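Local coordinates for protein alpha-galactosidase (Lactobacillus brevis, PDB 3MI6) that probably hydrolyses terminal, non-reducing alpha-D-galactose residues from alpha-D-galactosides, including galactose oligosaccharides, galactomannans and galactolipids, as a member of glycoside hydrolase family 36, at residues 123-128 / 317-322; 157-162 / 313-318. All coordinates share one frame; numbering follows the deposited sequence.

Coming from the N terminus, the chain first lays down 123-128, in the loop between strands 103-112 and 132-140, and then 157-162, which leads into strand 159-167 of the same antiparallel sheet. It goes on to build the rest of the N-terminal beta domain, returns along strand 290-301 and enters helix 305-319. There both loops close: interaction 2 on 313-318, interaction 1 on 317-322, further along the same stretch of chain. The 150-residue loop of interaction 2 therefore nests within the 188-residue loop of interaction 1, and Q317 and Q318 belong to both. Together they tie one helix, the lead-in to the (beta/alpha)8 barrel, to a sheet and a loop of the beta domain.

Interaction 1 (123-128 / 317-322)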
loop_
_atom_site.group_PDB
_atom_site.type_symbol
_atom_site.label_atom_id
_atom_site.label_comp_id
_atom_site.label_asym_id
_atom_site.label_seq_id
_atom_site.Cartn_x
_atom_site.Cartn_y
_atom_site.Cartn_z
ATOM N N THR D 123 0.809 12.141 39.100
ATOM C CA THR D 123 1.259 10.797 39.422
ATOM C C THR D 123 1.981 10.718 40.745
ATOM O O THR D 123 2.645 11.648 41.159
ATOM C CB THR D 123 2.161 10.254 38.328
ATOM O OG1 THR D 123 3.088 11.277 37.940
ATOM C CG2 THR D 123 1.315 9.857 37.140
ATOM N N PHE D 124 1.865 9.575 41.396
ATOM C CA PHE D 124 2.408 9.425 42.724
ATOM C C PHE D 124 2.915 7.999 42.903
ATOM O O PHE D 124 2.443 7.086 42.235
ATOM C CB PHE D 124 1.296 9.686 43.712
ATOM C CG PHE D 124 0.048 8.960 43.377
ATOM C CD1 PHE D 124 -0.167 7.680 43.854
ATOM C CD2 PHE D 124 -0.901 9.537 42.553
ATOM C CE1 PHE D 124 -1.323 6.992 43.544
ATOM C CE2 PHE D 124 -2.065 8.850 42.227
ATOM C CZ PHE D 124 -2.274 7.573 42.722
ATOM N N ASP D 125 3.892 7.825 43.793
ATOM C CA ASP D 125 4.327 6.508 44.232
ATOM C C ASP D 125 4.125 6.380 45.737
ATOM O O ASP D 125 4.994 6.743 46.514
ATOM C CB ASP D 125 5.794 6.251 43.864
ATOM C CG ASP D 125 6.254 4.854 44.266
ATOM O OD1 ASP D 125 5.382 3.987 44.474
ATOM O OD2 ASP D 125 7.476 4.607 44.383
ATOM N N ASP D 126 2.975 5.867 46.144
ATOM C CA ASP D 126 2.696 5.643 47.552
ATOM C C ASP D 126 2.674 4.144 47.824
ATOM O O ASP D 126 2.154 3.684 48.841
ATOM C CB ASP D 126 1.344 6.255 47.927
ATOM C CG ASP D 126 1.321 7.779 47.790
ATOM O OD1 ASP D 126 2.322 8.445 48.180
ATOM O OD2 ASP D 126 0.290 8.309 47.303
ATOM N N THR D 127 3.234 3.377 46.900
ATOM C CA THR D 127 3.146 1.924 46.964
ATOM C C THR D 127 4.542 1.321 46.968
ATOM O O THR D 127 4.741 0.162 46.615
ATOM C CB THR D 127 2.322 1.362 45.785
ATOM O OG1 THR D 127 2.600 2.130 44.606
ATOM C CG2 THR D 127 0.826 1.438 46.087
ATOM N N ASP D 128 5.510 2.127 47.384
ATOM C CA ASP D 128 6.873 1.647 47.516
ATOM C C ASP D 128 7.202 0.799 46.295
ATOM O O ASP D 128 7.260 -0.423 46.386
ATOM C CB ASP D 128 6.995 0.815 48.789
ATOM C CG ASP D 128 8.418 0.680 49.247
ATOM O OD1 ASP D 128 9.285 1.371 48.658
ATOM O OD2 ASP D 128 8.665 -0.109 50.187
ATOM N N GLN D 317 -3.203 2.315 37.151
ATOM C CA GLN D 317 -3.982 1.716 38.222
ATOM C C GLN D 317 -3.268 1.833 39.559
ATOM O O GLN D 317 -3.904 1.876 40.606
ATOM C CB GLN D 317 -4.270 0.240 37.918
ATOM C CG GLN D 317 -5.107 -0.464 38.986
ATOM C CD GLN D 317 -5.210 -1.974 38.770
ATOM O OE1 GLN D 317 -4.251 -2.725 39.009
ATOM N NE2 GLN D 317 -6.381 -2.427 38.327
ATOM N N GLN D 318 -1.944 1.868 39.528
ATOM C CA GLN D 318 -1.179 1.926 40.758
ATOM C C GLN D 318 -0.775 3.358 41.116
ATOM O O GLN D 318 -0.614 3.682 42.293
ATOM C CB GLN D 318 0.062 1.033 40.661
ATOM C CG GLN D 318 0.885 0.985 41.940
ATOM C CD GLN D 318 2.019 -0.026 41.889
ATOM O OE1 GLN D 318 2.849 -0.096 42.805
ATOM N NE2 GLN D 318 2.063 -0.814 40.810
ATOM N N HIS D 319 -0.641 4.217 40.108
ATOM C CA HIS D 319 0.017 5.506 40.294
ATOM C C HIS D 319 -0.712 6.733 39.724
ATOM O O HIS D 319 -0.094 7.783 39.529
ATOM C CB HIS D 319 1.408 5.452 39.680
ATOM C CG HIS D 319 2.307 4.434 40.296
ATOM N ND1 HIS D 319 2.734 4.511 41.602
ATOM C CD2 HIS D 319 2.894 3.332 39.771
ATOM C CE1 HIS D 319 3.533 3.493 41.859
ATOM N NE2 HIS D 319 3.644 2.760 40.766
ATOM N N LEU D 320 -2.011 6.614 39.452
ATOM C CA LEU D 320 -2.759 7.745 38.919
ATOM C C LEU D 320 -4.208 7.739 39.374
ATOM O O LEU D 320 -4.727 8.750 39.822
ATOM C CB LEU D 320 -2.680 7.795 37.385
ATOM C CG LEU D 320 -3.520 8.894 36.714
ATOM C CD1 LEU D 320 -2.935 10.262 36.996
ATOM C CD2 LEU D 320 -3.654 8.703 35.207
ATOM N N VAL D 321 -4.867 6.600 39.268
ATOM C CA VAL D 321 -6.291 6.564 39.557
ATOM C C VAL D 321 -6.479 6.854 41.060
ATOM O O VAL D 321 -5.635 6.520 41.895
ATOM C CB VAL D 321 -6.969 5.331 38.877
ATOM C CG1 VAL D 321 -8.426 5.196 39.283
ATOM C CG2 VAL D 321 -6.867 5.452 37.381
ATOM N N ASN D 322 -7.581 7.519 41.375
ATOM C CA ASN D 322 -8.150 7.603 42.707
ATOM C C ASN D 322 -7.945 6.214 43.306
ATOM O O ASN D 322 -8.538 5.244 42.838
ATOM C CB ASN D 322 -9.608 8.070 42.577
ATOM C CG ASN D 322 -10.315 8.245 43.924
ATOM O OD1 ASN D 322 -10.045 7.532 44.875
ATOM N ND2 ASN D 322 -11.257 9.181 43.983
#
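H319 reaches into the curve of 123-128 and follows one oxygen, F124 O, from CB to ND1 before its tip turns to others. CB sits 3.2 Å from F124 O. With chi1 at -61°, CG stands beside its own backbone N, which turns the ring so that ND1 donates to F124 O at 2.7 Å; the bond uses a lone pair in the carbonyl plane but is bent, 135° at the hydrogen. CE1 follows, 3.2 Å from D125 OD1 and equally near T127 OG1, the carboxylate standing nearly upright to the imidazole. At the tip NE2 bonds to D129 OD2. Q318 CG lies against one ring face, while its OE1 accepts from T127 OG1 (2.9 Å) on a lone pair.

The backbone answers: F124 N donates to H319 O at 3.2 Å. F124 lays one ring face over H319 C, offset toward the rim, with V321 O at its edge; an alanine here would probably uncover the backbone of 319-321 and cost R116 its cation-pi partner.

Both imidazole nitrogens thus point at oxygen acceptors, one a carboxylate, and D125 lies alongside, so the surroundings would probably favour a protonated, positively charged H319.

Interaction 2 (157-162 / 313-318); sequences QDVIVK and ASFYQQ
V159 lies across the ring of F315 at about a right angle, and its two methyls divide the work. CG1 sits over the centre of the ring, 3.7 Å from the F315 centroid and 14° off the normal, a clean CH-pi contact. CG2 covers the root of the same side chain, 3.5 Å from F315 CG and close to CB as well. The ring can be met this way because F315 CG is anti to its backbone N (chi1 166°), which sends the side chain off the helix and onto the strand. Two residues on, V161 brings CG2 obliquely to the far end, 3.6 Å from F315 CZ. V159 and V161 share the strand side that faces the helix; I160, between them, turns away and packs on Y21 of strand 19-25.

Q157 crosses F315 at about a right angle too, but nearer the helix backbone. Its CB packs on F315 CB at 3.7 Å. CG lies against F315 N, also 3.7 Å away, and the bend at chi2 then swings the amide round, 49° from the ring plane, with OE1 at the ring edge. Q157 NE2 lies 3.5 Å from Q318 NE2, the two amides steeply turned against each other; two donors make no hydrogen bond, and Q157 NE2 instead bonds D129 OD2, which H319 shares, while Q318 keeps its OE1 on T127.

The surroundings of F315 are completed by F154, which meets it edge-to-face, and by I297 of strand 290-301, so three neighbouring strands line it. This is alpha/beta packing, an aromatic side chain from helix 305-319 laid on the apolar face of an antiparallel sheet, and it seats the helix linking the N-terminal beta-supersandwich of family 36 enzymes to their catalytic barrel.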
loop_
_atom_site.group_PDB
_atom_site.type_symbol
_atom_site.label_atom_id
_atom_site.label_comp_id
_atom_site.label_asym_id
_atom_site.label_seq_id
_atom_site.Cartn_x
_atom_site.Cartn_y
_atom_site.Cartn_z
ATOM N N GLN D 157 6.781 -0.420 35.216
ATOM C CA GLN D 157 5.781 -0.352 34.170
ATOM C C GLN D 157 6.414 0.310 32.953
ATOM O O GLN D 157 5.739 0.663 31.997
ATOM C CB GLN D 157 4.550 0.420 34.641
ATOM C CG GLN D 157 3.870 -0.151 35.861
ATOM C CD GLN D 157 4.515 0.272 37.167
ATOM O OE1 GLN D 157 5.156 1.320 37.238
ATOM N NE2 GLN D 157 4.343 -0.543 38.214
ATOM N N ASP D 158 7.721 0.498 33.003
ATOM C CA ASP D 158 8.432 1.074 31.866
ATOM C C ASP D 158 7.968 2.490 31.496
ATOM O O ASP D 158 8.192 2.956 30.386
ATOM C CB ASP D 158 8.381 0.112 30.670
ATOM C CG ASP D 158 9.403 -1.044 30.799
ATOM O OD1 ASP D 158 10.484 -0.818 31.400
ATOM O OD2 ASP D 158 9.140 -2.166 30.292
ATOM N N VAL D 159 7.365 3.174 32.466
ATOM C CA VAL D 159 6.885 4.546 32.313
ATOM C C VAL D 159 7.867 5.595 32.831
ATOM O O VAL D 159 8.384 5.478 33.933
ATOM C CB VAL D 159 5.603 4.755 33.132
ATOM C CG1 VAL D 159 5.271 6.241 33.235
ATOM C CG2 VAL D 159 4.445 3.968 32.536
ATOM N N ILE D 160 8.103 6.632 32.039
ATOM C CA ILE D 160 8.792 7.831 32.493
ATOM C C ILE D 160 7.785 8.953 32.410
ATOM O O ILE D 160 7.153 9.112 31.376
ATOM C CB ILE D 160 9.951 8.162 31.559
ATOM C CG1 ILE D 160 11.103 7.170 31.779
ATOM C CG2 ILE D 160 10.419 9.590 31.772
ATOM C CD1 ILE D 160 12.104 7.100 30.658
ATOM N N VAL D 161 7.609 9.706 33.498
ATOM C CA VAL D 161 6.667 10.837 33.547
ATOM C C VAL D 161 7.406 12.160 33.508
ATOM O O VAL D 161 8.347 12.354 34.262
ATOM C CB VAL D 161 5.845 10.851 34.851
ATOM C CG1 VAL D 161 4.959 12.090 34.904
ATOM C CG2 VAL D 161 5.008 9.613 34.980
ATOM N N LYS D 162 6.970 13.086 32.663
ATOM C CA LYS D 162 7.682 14.353 32.503
ATOM C C LYS D 162 6.807 15.556 32.770
ATOM O O LYS D 162 5.599 15.507 32.551
ATOM C CB LYS D 162 8.282 14.454 31.099
ATOM C CG LYS D 162 9.401 13.456 30.835
ATOM C CD LYS D 162 9.803 13.439 29.381
ATOM C CE LYS D 162 10.277 14.783 28.911
ATOM N NZ LYS D 162 10.770 14.647 27.530
ATOM N N ALA D 313 -1.340 0.678 31.568
ATOM C CA ALA D 313 -2.556 0.490 32.351
ATOM C C ALA D 313 -2.258 0.057 33.770
ATOM O O ALA D 313 -2.970 0.427 34.693
ATOM C CB ALA D 313 -3.493 -0.497 31.687
ATOM N N SER D 314 -1.210 -0.733 33.947
ATOM C CA SER D 314 -0.754 -1.056 35.290
ATOM C C SER D 314 -0.176 0.166 35.977
ATOM O O SER D 314 -0.283 0.325 37.193
ATOM C CB SER D 314 0.287 -2.168 35.265
ATOM O OG SER D 314 -0.308 -3.353 35.756
ATOM N N PHE D 315 0.454 1.025 35.187
ATOM C CA PHE D 315 0.973 2.252 35.733
ATOM C C PHE D 315 -0.171 3.142 36.214
ATOM O O PHE D 315 -0.090 3.711 37.307
ATOM C CB PHE D 315 1.844 2.985 34.720
ATOM C CG PHE D 315 2.146 4.406 35.106
ATOM C CD1 PHE D 315 3.195 4.694 35.961
ATOM C CD2 PHE D 315 1.368 5.448 34.623
ATOM C CE1 PHE D 315 3.479 5.996 36.329
ATOM C CE2 PHE D 315 1.639 6.755 34.980
ATOM C CZ PHE D 315 2.706 7.033 35.843
ATOM N N TYR D 316 -1.239 3.248 35.420
ATOM C CA TYR D 316 -2.355 4.132 35.781
ATOM C C TYR D 316 -3.080 3.631 37.028
ATOM O O TYR D 316 -3.511 4.422 37.856
ATOM C CB TYR D 316 -3.363 4.321 34.637
ATOM C CG TYR D 316 -2.812 4.904 33.351
ATOM C CD1 TYR D 316 -1.932 5.981 33.367
ATOM C CD2 TYR D 316 -3.214 4.399 32.109
ATOM C CE1 TYR D 316 -1.436 6.520 32.180
ATOM C CE2 TYR D 316 -2.727 4.923 30.927
ATOM C CZ TYR D 316 -1.836 5.982 30.961
ATOM O OH TYR D 316 -1.343 6.503 29.777
ATOM N N GLN D 317 -3.203 2.315 37.151
ATOM C CA GLN D 317 -3.982 1.716 38.222
ATOM C C GLN D 317 -3.268 1.833 39.559
ATOM O O GLN D 317 -3.904 1.876 40.606
ATOM C CB GLN D 317 -4.270 0.240 37.918
ATOM C CG GLN D 317 -5.107 -0.464 38.986
ATOM C CD GLN D 317 -5.210 -1.974 38.770
ATOM O OE1 GLN D 317 -4.251 -2.725 39.009
ATOM N NE2 GLN D 317 -6.381 -2.427 38.327
ATOM N N GLN D 318 -1.944 1.868 39.528
ATOM C CA GLN D 318 -1.179 1.926 40.758
ATOM C C GLN D 318 -0.775 3.358 41.116
ATOM O O GLN D 318 -0.614 3.682 42.293
ATOM C CB GLN D 318 0.062 1.033 40.661
ATOM C CG GLN D 318 0.885 0.985 41.940
ATOM C CD GLN D 318 2.019 -0.026 41.889
ATOM O OE1 GLN D 318 2.849 -0.096 42.805
ATOM N NE2 GLN D 318 2.063 -0.814 40.810
#